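Concanavalin A-like lectin protein kinase family protein (Theobroma cacao, PDB 6CTH) probably transfers phosphate from ATP to protein substrates as a plant lectin receptor-like kinase, its kinase domain being captured here with an oxindole inhibitor and magnesium. Local coordinates at residues 257-271 with 283-297. Sequence-based numbering, arbitrary orientation.
With ACT (acetate ion), chain D.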
ATOM      1  N   LYS A 257      -4.806 -16.876  17.038  1.00 50.00           N
ATOM      2  CA  LYS A 257      -5.184 -17.636  15.862  1.00 50.47           C
ATOM      3  C   LYS A 257      -5.089 -16.751  14.577  1.00 47.89           C
ATOM      4  O   LYS A 257      -4.604 -17.197  13.539  1.00 46.29           O
ATOM      5  CB  LYS A 257      -6.602 -18.115  16.081  1.00 52.59           C
ATOM      6  CG  LYS A 257      -7.155 -19.031  15.033  1.00 55.37           C
ATOM      7  CD  LYS A 257      -8.658 -19.235  15.270  1.00 57.18           C
ATOM      8  CE  LYS A 257      -9.319 -19.892  14.074  1.00 59.09           C
ATOM      9  NZ  LYS A 257      -8.627 -21.179  13.742  1.00 60.85           N
ATOM     10  N   GLN A 258      -5.556 -15.512  14.685  1.00 45.62           N
ATOM     11  CA  GLN A 258      -5.502 -14.538  13.574  1.00 44.84           C
ATOM     12  C   GLN A 258      -4.084 -14.072  13.367  1.00 43.70           C
ATOM     13  O   GLN A 258      -3.663 -13.852  12.243  1.00 42.73           O
ATOM     14  CB  GLN A 258      -6.439 -13.345  13.818  1.00 44.59           C
ATOM     15  CG  GLN A 258      -7.922 -13.676  13.692  1.00 46.05           C
ATOM     16  CD  GLN A 258      -8.844 -12.499  13.962  1.00 45.79           C
ATOM     17  OE1 GLN A 258      -8.438 -11.449  14.446  1.00 46.71           O
ATOM     18  NE2 GLN A 258     -10.106 -12.681  13.652  1.00 45.84           N
ATOM     19  N   LEU A 259      -3.299 -13.962  14.441  1.00 44.51           N
ATOM     20  CA  LEU A 259      -1.913 -13.543  14.290  1.00 42.90           C
ATOM     21  C   LEU A 259      -1.133 -14.593  13.542  1.00 42.41           C
ATOM     22  O   LEU A 259      -0.363 -14.270  12.652  1.00 40.79           O
ATOM     23  CB  LEU A 259      -1.224 -13.276  15.642  1.00 44.51           C
ATOM     24  CG  LEU A 259       0.281 -13.027  15.572  1.00 43.76           C
ATOM     25  CD1 LEU A 259       0.666 -11.802  14.748  1.00 43.35           C
ATOM     26  CD2 LEU A 259       0.800 -12.893  16.996  1.00 45.24           C
ATOM     27  N   GLU A 260      -1.316 -15.860  13.927  1.00 42.76           N
ATOM     28  CA  GLU A 260      -0.670 -16.946  13.245  1.00 43.46           C
ATOM     29  C   GLU A 260      -1.023 -16.933  11.777  1.00 42.25           C
ATOM     30  O   GLU A 260      -0.171 -17.129  10.911  1.00 41.39           O
ATOM     31  CB  GLU A 260      -1.120 -18.302  13.849  1.00 46.62           C
ATOM     32  CG  GLU A 260      -0.470 -19.510  13.212  1.00 48.59           C
ATOM     33  CD  GLU A 260      -0.867 -20.806  13.924  1.00 51.09           C
ATOM     34  OE1 GLU A 260      -2.073 -21.098  13.975  1.00 52.23           O
ATOM     35  OE2 GLU A 260       0.040 -21.449  14.463  1.00 55.43           O
ATOM     36  N   CYS A 261      -2.304 -16.737  11.517  1.00 40.71           N
ATOM     37  CA  CYS A 261      -2.800 -16.787  10.159  1.00 40.28           C
ATOM     38  C   CYS A 261      -2.186 -15.673   9.336  1.00 38.97           C
ATOM     39  O   CYS A 261      -1.737 -15.911   8.223  1.00 38.89           O
ATOM     40  CB  CYS A 261      -4.299 -16.671  10.163  1.00 40.41           C
ATOM     41  SG  CYS A 261      -4.979 -16.948   8.520  1.00 40.75           S
ATOM     42  N   LEU A 262      -2.165 -14.479   9.906  1.00 38.56           N
ATOM     43  CA  LEU A 262      -1.570 -13.308   9.245  1.00 37.89           C
ATOM     44  C   LEU A 262      -0.112 -13.519   8.951  1.00 37.56           C
ATOM     45  O   LEU A 262       0.332 -13.238   7.851  1.00 37.32           O
ATOM     46  CB  LEU A 262      -1.793 -12.026  10.053  1.00 37.49           C
ATOM     47  CG  LEU A 262      -1.319 -10.716   9.397  1.00 36.92           C
ATOM     48  CD1 LEU A 262      -1.937 -10.510   8.029  1.00 37.69           C
ATOM     49  CD2 LEU A 262      -1.662  -9.515  10.263  1.00 36.68           C
ATOM     50  N   VAL A 263       0.647 -14.036   9.923  1.00 37.28           N
ATOM     51  CA  VAL A 263       2.066 -14.273   9.702  1.00 36.89           C
ATOM     52  C   VAL A 263       2.306 -15.320   8.641  1.00 37.12           C
ATOM     53  O   VAL A 263       3.143 -15.127   7.785  1.00 36.09           O
ATOM     54  CB  VAL A 263       2.783 -14.660  11.033  1.00 37.63           C
ATOM     55  CG1 VAL A 263       4.180 -15.185  10.781  1.00 38.33           C
ATOM     56  CG2 VAL A 263       2.860 -13.453  11.951  1.00 37.22           C
ATOM     57  N   MET A 264       1.601 -16.451   8.700  1.00 38.34           N
ATOM     58  CA  MET A 264       1.839 -17.492   7.714  1.00 39.90           C
ATOM     59  C   MET A 264       1.411 -17.067   6.300  1.00 37.84           C
ATOM     60  O   MET A 264       2.081 -17.394   5.319  1.00 37.68           O
ATOM     61  CB  MET A 264       1.234 -18.859   8.150  1.00 42.96           C
ATOM     62  CG  MET A 264       2.053 -19.566   9.267  1.00 46.11           C
ATOM     63  SD  MET A 264       0.984 -20.897   9.836  1.00 55.16           S
ATOM     64  CE  MET A 264       1.505 -22.151   8.670  1.00 54.19           C
ATOM     65  N   VAL A 265       0.304 -16.341   6.188  1.00 37.48           N
ATOM     66  CA  VAL A 265      -0.114 -15.746   4.905  1.00 36.33           C
ATOM     67  C   VAL A 265       0.963 -14.775   4.417  1.00 34.66           C
ATOM     68  O   VAL A 265       1.341 -14.811   3.262  1.00 34.39           O
ATOM     69  CB  VAL A 265      -1.480 -15.043   5.062  1.00 36.48           C
ATOM     70  CG1 VAL A 265      -1.744 -14.033   3.959  1.00 36.98           C
ATOM     71  CG2 VAL A 265      -2.582 -16.100   5.167  1.00 37.40           C
ATOM     72  N   GLY A 266       1.464 -13.933   5.301  1.00 34.18           N
ATOM     73  CA  GLY A 266       2.521 -13.006   4.904  1.00 33.74           C
ATOM     74  C   GLY A 266       3.757 -13.675   4.324  1.00 33.82           C
ATOM     75  O   GLY A 266       4.291 -13.262   3.297  1.00 32.98           O
ATOM     76  N   LEU A 267       4.236 -14.728   4.998  1.00 35.17           N
ATOM     77  CA  LEU A 267       5.425 -15.444   4.501  1.00 35.07           C
ATOM     78  C   LEU A 267       5.158 -16.147   3.179  1.00 34.83           C
ATOM     79  O   LEU A 267       5.989 -16.170   2.299  1.00 35.21           O
ATOM     80  CB  LEU A 267       5.910 -16.441   5.591  1.00 35.81           C
ATOM     81  CG  LEU A 267       6.353 -15.833   6.925  1.00 36.58           C
ATOM     82  CD1 LEU A 267       6.590 -16.953   7.916  1.00 38.45           C
ATOM     83  CD2 LEU A 267       7.591 -14.983   6.695  1.00 36.48           C
ATOM     84  N   TRP A 268       4.006 -16.793   3.065  1.00 35.29           N
ATOM     85  CA  TRP A 268       3.581 -17.460   1.826  1.00 35.62           C
ATOM     86  C   TRP A 268       3.607 -16.509   0.647  1.00 34.61           C
ATOM     87  O   TRP A 268       4.091 -16.846  -0.428  1.00 34.47           O
ATOM     88  CB  TRP A 268       2.183 -18.002   2.060  1.00 35.69           C
ATOM     89  CG  TRP A 268       1.568 -18.938   1.099  1.00 36.63           C
ATOM     90  CD1 TRP A 268       2.197 -19.813   0.252  1.00 37.68           C
ATOM     91  CD2 TRP A 268       0.159 -19.199   0.970  1.00 37.60           C
ATOM     92  NE1 TRP A 268       1.250 -20.575  -0.430  1.00 37.81           N
ATOM     93  CE2 TRP A 268       0.002 -20.225   0.005  1.00 37.74           C
ATOM     94  CE3 TRP A 268      -0.985 -18.659   1.570  1.00 37.58           C
ATOM     95  CZ2 TRP A 268      -1.257 -20.723  -0.386  1.00 38.31           C
ATOM     96  CZ3 TRP A 268      -2.255 -19.158   1.168  1.00 38.61           C
ATOM     97  CH2 TRP A 268      -2.355 -20.208   0.234  1.00 38.42           C
ATOM     98  N   CYS A 269       3.082 -15.310   0.881  1.00 34.25           N
ATOM     99  CA  CYS A 269       3.010 -14.246  -0.110  1.00 33.56           C
ATOM    100  C   CYS A 269       4.405 -13.748  -0.419  1.00 33.81           C
ATOM    101  O   CYS A 269       4.717 -13.487  -1.559  1.00 32.56           O
ATOM    102  CB  CYS A 269       2.126 -13.095   0.384  1.00 32.76           C
ATOM    103  SG  CYS A 269       0.371 -13.538   0.342  1.00 33.24           S
ATOM    104  N   ALA A 270       5.259 -13.698   0.607  1.00 33.96           N
ATOM    105  CA  ALA A 270       6.618 -13.226   0.442  1.00 35.13           C
ATOM    106  C   ALA A 270       7.621 -14.309   0.091  1.00 35.05           C
ATOM    107  O   ALA A 270       8.843 -14.116   0.261  1.00 34.97           O
ATOM    108  CB  ALA A 270       7.045 -12.445   1.684  1.00 35.99           C
ATOM    109  N   HIS A 271       7.159 -15.422  -0.457  1.00 35.76           N
ATOM    110  CA  HIS A 271       8.071 -16.496  -0.813  1.00 36.85           C
ATOM    111  C   HIS A 271       9.075 -16.027  -1.856  1.00 36.27           C
ATOM    112  O   HIS A 271       8.684 -15.414  -2.840  1.00 34.60           O
ATOM    113  CB  HIS A 271       7.261 -17.638  -1.422  1.00 39.02           C
ATOM    114  CG  HIS A 271       7.617 -18.988  -0.890  1.00 41.08           C
ATOM    115  ND1 HIS A 271       8.845 -19.572  -1.106  1.00 42.43           N
ATOM    116  CD2 HIS A 271       6.902 -19.871  -0.158  1.00 44.31           C
ATOM    117  CE1 HIS A 271       8.873 -20.755  -0.522  1.00 42.72           C
ATOM    118  NE2 HIS A 271       7.706 -20.960   0.060  1.00 44.48           N
ATOM    119  N   VAL A 283      -5.413 -16.288  -0.688  1.00 33.99           N
ATOM    120  CA  VAL A 283      -5.086 -15.556   0.518  1.00 33.63           C
ATOM    121  C   VAL A 283      -6.333 -15.184   1.294  1.00 33.10           C
ATOM    122  O   VAL A 283      -6.387 -15.386   2.496  1.00 32.98           O
ATOM    123  CB  VAL A 283      -4.288 -14.250   0.158  1.00 33.78           C
ATOM    124  CG1 VAL A 283      -4.228 -13.273   1.323  1.00 33.65           C
ATOM    125  CG2 VAL A 283      -2.886 -14.623  -0.320  1.00 33.83           C
ATOM    126  N   ILE A 284      -7.345 -14.654   0.603  1.00 32.28           N
ATOM    127  CA  ILE A 284      -8.550 -14.225   1.286  1.00 33.25           C
ATOM    128  C   ILE A 284      -9.265 -15.414   1.944  1.00 34.51           C
ATOM    129  O   ILE A 284      -9.737 -15.274   3.088  1.00 34.23           O
ATOM    130  CB  ILE A 284      -9.513 -13.463   0.347  1.00 33.14           C
ATOM    131  CG1 ILE A 284      -8.892 -12.135  -0.072  1.00 32.15           C
ATOM    132  CG2 ILE A 284     -10.891 -13.228   0.986  1.00 33.79           C
ATOM    133  CD1 ILE A 284      -9.489 -11.508  -1.310  1.00 32.21           C
ATOM    134  N   GLN A 285      -9.298 -16.553   1.255  1.00 36.48           N
ATOM    135  CA  GLN A 285      -9.897 -17.780   1.796  1.00 39.70           C
ATOM    136  C   GLN A 285      -9.183 -18.177   3.116  1.00 39.59           C
ATOM    137  O   GLN A 285      -9.838 -18.500   4.114  1.00 40.52           O
ATOM    138  CB  GLN A 285      -9.790 -18.960   0.790  1.00 42.50           C
ATOM    139  CG  GLN A 285     -10.518 -18.838  -0.542  1.00 45.33           C
ATOM    140  CD  GLN A 285      -9.975 -19.851  -1.626  1.00 50.64           C
ATOM    141  OE1 GLN A 285     -10.044 -19.613  -2.844  1.00 54.24           O
ATOM    142  NE2 GLN A 285      -9.432 -21.005  -1.153  1.00 54.71           N
ATOM    143  N   VAL A 286      -7.843 -18.122   3.129  1.00 38.39           N
ATOM    144  CA  VAL A 286      -7.069 -18.497   4.315  1.00 38.22           C
ATOM    145  C   VAL A 286      -7.280 -17.519   5.475  1.00 38.41           C
ATOM    146  O   VAL A 286      -7.437 -17.948   6.634  1.00 38.71           O
ATOM    147  CB  VAL A 286      -5.586 -18.678   3.984  1.00 38.25           C
ATOM    148  CG1 VAL A 286      -4.755 -18.925   5.240  1.00 38.84           C
ATOM    149  CG2 VAL A 286      -5.416 -19.822   3.003  1.00 38.99           C
ATOM    150  N   LEU A 287      -7.236 -16.211   5.185  1.00 37.20           N
ATOM    151  CA  LEU A 287      -7.517 -15.187   6.188  1.00 37.84           C
ATOM    152  C   LEU A 287      -8.894 -15.322   6.849  1.00 39.47           C
ATOM    153  O   LEU A 287      -9.045 -14.953   8.041  1.00 40.29           O
ATOM    154  CB  LEU A 287      -7.397 -13.753   5.576  1.00 36.99           C
ATOM    155  CG  LEU A 287      -5.943 -13.377   5.264  1.00 36.64           C
ATOM    156  CD1 LEU A 287      -5.924 -12.090   4.474  1.00 35.68           C
ATOM    157  CD2 LEU A 287      -4.994 -13.306   6.475  1.00 37.19           C
ATOM    158  N   ASN A 288      -9.875 -15.823   6.091  1.00 40.18           N
ATOM    159  CA  ASN A 288     -11.234 -16.061   6.606  1.00 41.79           C
ATOM    160  C   ASN A 288     -11.445 -17.479   7.095  1.00 42.58           C
ATOM    161  O   ASN A 288     -12.594 -17.880   7.331  1.00 47.12           O
ATOM    162  CB  ASN A 288     -12.270 -15.709   5.536  1.00 42.47           C
ATOM    163  CG  ASN A 288     -12.305 -14.234   5.251  1.00 43.25           C
ATOM    164  OD1 ASN A 288     -11.678 -13.748   4.307  1.00 45.08           O
ATOM    165  ND2 ASN A 288     -12.955 -13.493   6.120  1.00 44.95           N
ATOM    166  N   PHE A 289     -10.375 -18.262   7.195  1.00 43.44           N
ATOM    167  CA  PHE A 289     -10.420 -19.613   7.742  1.00 45.09           C
ATOM    168  C   PHE A 289     -11.394 -20.499   6.969  1.00 47.44           C
ATOM    169  O   PHE A 289     -12.034 -21.385   7.554  1.00 48.40           O
ATOM    170  CB  PHE A 289     -10.766 -19.558   9.233  1.00 46.67           C
ATOM    171  CG  PHE A 289      -9.793 -18.751  10.045  1.00 47.26           C
ATOM    172  CD1 PHE A 289      -8.527 -19.258  10.329  1.00 48.42           C
ATOM    173  CD2 PHE A 289     -10.143 -17.488  10.520  1.00 47.24           C
ATOM    174  CE1 PHE A 289      -7.612 -18.509  11.072  1.00 48.41           C
ATOM    175  CE2 PHE A 289      -9.244 -16.733  11.253  1.00 46.45           C
ATOM    176  CZ  PHE A 289      -7.980 -17.242  11.524  1.00 47.75           C
ATOM    177  N   GLU A 290     -11.481 -20.270   5.660  1.00 46.32           N
ATOM    178  CA  GLU A 290     -12.264 -21.082   4.745  1.00 47.14           C
ATOM    179  C   GLU A 290     -11.380 -22.078   3.986  1.00 47.99           C
ATOM    180  O   GLU A 290     -11.895 -22.910   3.210  1.00 49.01           O
ATOM    181  CB  GLU A 290     -13.039 -20.174   3.763  1.00 48.20           C
ATOM    182  CG  GLU A 290     -14.044 -19.251   4.438  1.00 50.14           C
ATOM    183  CD  GLU A 290     -14.826 -18.335   3.470  1.00 54.81           C
ATOM    184  OE1 GLU A 290     -15.146 -18.732   2.323  1.00 60.83           O
ATOM    185  OE2 GLU A 290     -15.176 -17.209   3.863  1.00 57.18           O
ATOM    186  N   ALA A 291     -10.070 -22.023   4.193  1.00 45.41           N
ATOM    187  CA  ALA A 291      -9.129 -22.947   3.554  1.00 46.90           C
ATOM    188  C   ALA A 291      -7.924 -23.104   4.430  1.00 46.58           C
ATOM    189  O   ALA A 291      -7.670 -22.220   5.253  1.00 47.44           O
ATOM    190  CB  ALA A 291      -8.723 -22.462   2.162  1.00 45.61           C
ATOM    191  N   PRO A 292      -7.140 -24.191   4.257  1.00 48.28           N
ATOM    192  CA  PRO A 292      -6.062 -24.421   5.232  1.00 47.88           C
ATOM    193  C   PRO A 292      -4.872 -23.476   5.188  1.00 46.80           C
ATOM    194  O   PRO A 292      -4.543 -22.955   4.129  1.00 44.14           O
ATOM    195  CB  PRO A 292      -5.556 -25.829   4.872  1.00 50.19           C
ATOM    196  CG  PRO A 292      -6.717 -26.468   4.224  1.00 51.39           C
ATOM    197  CD  PRO A 292      -7.314 -25.368   3.388  1.00 49.66           C
ATOM    198  N   LEU A 293      -4.183 -23.361   6.328  1.00 46.24           N
ATOM    199  CA  LEU A 293      -2.933 -22.632   6.424  1.00 45.64           C
ATOM    200  C   LEU A 293      -1.951 -23.233   5.431  1.00 44.80           C
ATOM    201  O   LEU A 293      -1.996 -24.431   5.169  1.00 45.12           O
ATOM    202  CB  LEU A 293      -2.352 -22.681   7.842  1.00 47.18           C
ATOM    203  CG  LEU A 293      -3.175 -21.951   8.918  1.00 47.61           C
ATOM    204  CD1 LEU A 293      -2.666 -22.379  10.268  1.00 49.32           C
ATOM    205  CD2 LEU A 293      -3.117 -20.440   8.794  1.00 47.55           C
ATOM    206  N   PRO A 294      -1.095 -22.412   4.827  1.00 43.47           N
ATOM    207  CA  PRO A 294      -0.114 -22.981   3.901  1.00 43.93           C
ATOM    208  C   PRO A 294       0.924 -23.843   4.633  1.00 45.61           C
ATOM    209  O   PRO A 294       1.236 -23.548   5.779  1.00 45.59           O
ATOM    210  CB  PRO A 294       0.605 -21.751   3.350  1.00 43.03           C
ATOM    211  CG  PRO A 294       0.494 -20.766   4.453  1.00 42.63           C
ATOM    212  CD  PRO A 294      -0.901 -20.963   5.002  1.00 42.11           C
ATOM    213  N   ASN A 295       1.458 -24.838   3.942  1.00 47.98           N
ATOM    214  CA  ASN A 295       2.613 -25.615   4.422  1.00 51.60           C
ATOM    215  C   ASN A 295       3.890 -24.875   4.000  1.00 50.36           C
ATOM    216  O   ASN A 295       4.252 -24.840   2.825  1.00 53.73           O
ATOM    217  CB  ASN A 295       2.616 -27.046   3.877  1.00 56.05           C
ATOM    218  CG  ASN A 295       1.640 -27.951   4.622  1.00 61.26           C
ATOM    219  OD1 ASN A 295       0.810 -27.472   5.410  1.00 64.44           O
ATOM    220  ND2 ASN A 295       1.717 -29.266   4.363  1.00 63.91           N
ATOM    221  N   LEU A 296       4.532 -24.270   4.968  1.00 47.00           N
ATOM    222  CA  LEU A 296       5.750 -23.492   4.716  1.00 46.74           C
ATOM    223  C   LEU A 296       6.938 -24.245   5.273  1.00 47.73           C
ATOM    224  O   LEU A 296       6.799 -24.839   6.310  1.00 48.39           O
ATOM    225  CB  LEU A 296       5.628 -22.166   5.409  1.00 45.23           C
ATOM    226  CG  LEU A 296       4.535 -21.285   4.809  1.00 43.79           C
ATOM    227  CD1 LEU A 296       4.484 -20.015   5.613  1.00 43.24           C
ATOM    228  CD2 LEU A 296       4.815 -20.956   3.340  1.00 43.22           C
ATOM    229  N   PRO A 297       8.090 -24.222   4.580  1.00 48.65           N
ATOM    230  CA  PRO A 297       9.302 -24.689   5.237  1.00 49.56           C
ATOM    231  C   PRO A 297       9.679 -23.776   6.405  1.00 49.73           C
ATOM    232  O   PRO A 297       9.385 -22.571   6.391  1.00 47.53           O
ATOM    233  CB  PRO A 297      10.338 -24.610   4.111  1.00 50.25           C
ATOM    234  CG  PRO A 297       9.852 -23.453   3.294  1.00 50.11           C
ATOM    235  CD  PRO A 297       8.391 -23.806   3.203  1.00 49.13           C
TER
HETATM  236  C   ACT D 603       0.274 -25.132   0.534  1.00 54.53           C
HETATM  237  O   ACT D 603       1.508 -25.178   0.471  1.00 66.63           O
HETATM  238  OXT ACT D 603      -0.311 -25.157   1.623  1.00 51.32           O
HETATM  239  CH3 ACT D 603      -0.496 -24.873  -0.721  1.00 55.92           C
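Buried Val265 fits between Val286 and Val283, also buried, where helix 257-269 runs nearly antiparallel to helix 283-287 (162°, axes 10.2 Å apart). Its CG2 meets Val286 CG1 at 3.6 Å, while CG1 lies 3.7 Å from Val283 CG1. One turn earlier, Cys261 has SG anti to its backbone N (chi1 -172°), placing the sulfur 3.3 Å from Val286 O. A Schellman motif ends the second helix at Phe289 (positive phi; Glu290 N bonds to Gln285 O, Phe289 N to Val286 O), and the chain doubles back across the first. There Pro294 sets CB, the edge of a tilted ring, over one face of the Trp268 indole, 3.6 Å from the five-membered ring centroid and 14° off its normal, in CH-pi contact; Leu296 CD1 reaches Leu267 CB at 3.8 Å. The solvent side differs in burial, not distance: exposed Lys257 lays CE over one face of partly exposed Phe289, 3.8 Å from its centroid, with NZ in an off-centre cation-pi position. A probable crystallisation acetate accepts Asn295 N-H at OXT (2.9 Å). In the C-lobe, helix 196-212 packs against Leu262 and Val283, helix 229-238 against Met264 and Leu267, and helix 112-132 against Cys261.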